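Local coordinates for putative Type I topoisomerase (Deinococcus radiodurans, PDB 3M4A), which probably relaxes DNA as a type IB topoisomerase, breaking one strand without ATP, letting strands pass and rejoining the break, at residues T104-T109 / M127-H132. Residues are numbered along the deposited sequence; the frame is centred on the assembly and turned at random.
Sequences TLKVAT and MTRLLH. With ACY (acetic acid), chain D; nucleotides of chain B.
Arg129 NH2 and Lys106 NZ share a water, at 2.9 Å and 3.0 Å respectively; NH2 alone bonds OP1 of DC10 of chain B and, weakly, acetic acid O. The water is also within hydrogen-bonding distance of Lys106 O, Thr109 OG1 and the acetic acid O, which must share its two protons. It ties segments 104-109 and 127-132, nearly antiparallel (150°), on helices 91-113 and 120-134 of the type IB topoisomerase catalytic core. NH1 and NH2 grip the phosphate, NH1 to OP2 at 2.9 Å, with phosphorus in the guanidinium plane; NH1 also salt-bridges Asp185. NE meets acetic acid O at 2.8 Å, almost straight (174°), while His132 ND1 holds OXT in its ring plane at 2.7 Å. Lys106, doubly bent, crosses Arg129 nearly perpendicularly, bringing NZ within 3.3 Å of NH2; the phosphate, and the acetic acid if ionised, probably offset these charges. With an alanine at Arg129, the phosphate would probably lose these two N-H donors and Asp185 this salt bridge. The segment axes approach to 11.2 Å; Tyr225 and Phe238 help pack the interface, where Leu105, CG anti to the backbone N (chi1 173°), meets Thr128 tip to tip, CD1 to CG2 at 4.0 Å.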
# COMPACT_ATOMS: atom_id res chain seq x y z
N THR A 104 0.11 7.23 9.29
CA THR A 104 -1.30 7.56 9.47
C THR A 104 -2.23 6.43 9.03
O THR A 104 -3.24 6.14 9.69
CB THR A 104 -1.65 8.86 8.76
OG1 THR A 104 -0.94 9.92 9.39
CG2 THR A 104 -3.15 9.14 8.84
N LEU A 105 -1.89 5.79 7.90
CA LEU A 105 -2.61 4.61 7.44
C LEU A 105 -2.65 3.54 8.53
O LEU A 105 -3.70 2.95 8.76
CB LEU A 105 -1.97 4.00 6.20
CG LEU A 105 -2.51 2.67 5.68
CD1 LEU A 105 -3.96 2.82 5.29
CD2 LEU A 105 -1.63 2.16 4.52
N LYS A 106 -1.50 3.27 9.14
CA LYS A 106 -1.40 2.25 10.20
C LYS A 106 -2.28 2.56 11.41
O LYS A 106 -2.92 1.67 11.96
CB LYS A 106 0.05 2.06 10.64
CG LYS A 106 0.92 1.41 9.58
CD LYS A 106 0.63 -0.04 9.43
CE LYS A 106 1.03 -0.82 10.68
NZ LYS A 106 0.48 -2.18 10.62
N VAL A 107 -2.31 3.82 11.82
CA VAL A 107 -3.17 4.22 12.93
C VAL A 107 -4.64 3.97 12.59
O VAL A 107 -5.40 3.36 13.38
CB VAL A 107 -2.94 5.70 13.30
CG1 VAL A 107 -4.04 6.22 14.27
CG2 VAL A 107 -1.54 5.89 13.87
N ALA A 108 -5.04 4.39 11.40
CA ALA A 108 -6.42 4.24 10.96
C ALA A 108 -6.81 2.77 10.81
O ALA A 108 -7.88 2.35 11.27
CB ALA A 108 -6.61 4.96 9.66
N THR A 109 -5.95 1.97 10.17
CA THR A 109 -6.29 0.56 9.95
C THR A 109 -6.25 -0.25 11.25
O THR A 109 -7.11 -1.10 11.47
CB THR A 109 -5.46 -0.10 8.81
OG1 THR A 109 -4.06 -0.05 9.11
CG2 THR A 109 -5.72 0.59 7.49
N MET A 127 -7.81 -6.24 4.17
CA MET A 127 -7.49 -6.20 2.74
C MET A 127 -6.42 -5.16 2.42
O MET A 127 -5.55 -5.42 1.61
CB MET A 127 -8.76 -5.95 1.91
CG MET A 127 -9.74 -7.11 1.95
SD MET A 127 -11.37 -6.66 1.31
CE MET A 127 -11.11 -7.02 -0.42
N THR A 128 -6.49 -4.01 3.10
CA THR A 128 -5.52 -2.93 2.93
C THR A 128 -4.16 -3.39 3.44
O THR A 128 -3.13 -3.12 2.82
CB THR A 128 -5.95 -1.65 3.62
OG1 THR A 128 -7.20 -1.22 3.07
CG2 THR A 128 -4.93 -0.54 3.38
N ARG A 129 -4.14 -4.10 4.56
CA ARG A 129 -2.87 -4.67 5.04
C ARG A 129 -2.30 -5.63 4.00
O ARG A 129 -1.11 -5.62 3.74
CB ARG A 129 -3.01 -5.35 6.41
CG ARG A 129 -1.68 -5.90 6.93
CD ARG A 129 -1.80 -6.32 8.37
NE ARG A 129 -1.94 -5.14 9.22
CZ ARG A 129 -2.09 -5.17 10.54
NH1 ARG A 129 -2.07 -6.32 11.20
NH2 ARG A 129 -2.21 -4.04 11.20
N LEU A 130 -3.14 -6.46 3.40
CA LEU A 130 -2.65 -7.37 2.34
C LEU A 130 -2.08 -6.64 1.10
O LEU A 130 -1.08 -7.07 0.55
CB LEU A 130 -3.74 -8.35 1.94
CG LEU A 130 -4.05 -9.40 3.01
CD1 LEU A 130 -5.37 -10.11 2.73
CD2 LEU A 130 -2.88 -10.40 3.08
N LEU A 131 -2.71 -5.54 0.70
CA LEU A 131 -2.16 -4.69 -0.38
C LEU A 131 -0.78 -4.17 -0.01
O LEU A 131 0.15 -4.17 -0.83
CB LEU A 131 -3.07 -3.50 -0.67
CG LEU A 131 -4.47 -3.72 -1.24
CD1 LEU A 131 -5.30 -2.42 -1.24
CD2 LEU A 131 -4.40 -4.35 -2.63
N HIS A 132 -0.64 -3.74 1.24
CA HIS A 132 0.59 -3.15 1.72
C HIS A 132 1.71 -4.17 1.82
O HIS A 132 2.81 -3.93 1.29
CB HIS A 132 0.32 -2.52 3.09
CG HIS A 132 1.51 -1.84 3.71
ND1 HIS A 132 1.59 -1.65 5.07
CD2 HIS A 132 2.63 -1.31 3.18
CE1 HIS A 132 2.71 -1.02 5.36
NE2 HIS A 132 3.37 -0.80 4.23
C ACY D . -1.33 -2.15 7.12
O ACY D . -2.00 -2.55 8.10
OXT ACY D . -0.21 -2.62 6.83
CH3 ACY D . -1.89 -1.05 6.27
P DC B 10 -2.60 -4.76 14.83
OP1 DC B 10 -2.47 -3.50 14.10
OP2 DC B 10 -2.34 -6.02 14.09
O5' DC B 10 -1.55 -4.71 16.03
C5' DC B 10 -1.54 -3.56 16.89
C4' DC B 10 -0.64 -3.82 18.08
O4' DC B 10 -1.23 -4.86 18.92
C3' DC B 10 0.77 -4.32 17.74
O3' DC B 10 1.71 -3.75 18.62
C2' DC B 10 0.69 -5.81 17.97
C1' DC B 10 -0.19 -5.80 19.21
N1 DC B 10 -0.82 -7.08 19.56
C2 DC B 10 -1.15 -7.29 20.91
O2 DC B 10 -0.91 -6.40 21.75
N3 DC B 10 -1.71 -8.46 21.27
C4 DC B 10 -1.95 -9.41 20.36
N4 DC B 10 -2.52 -10.54 20.77
C5 DC B 10 -1.63 -9.21 18.98
C6 DC B 10 -1.06 -8.05 18.64
O HOH W 1 -2.29 -1.11 10.90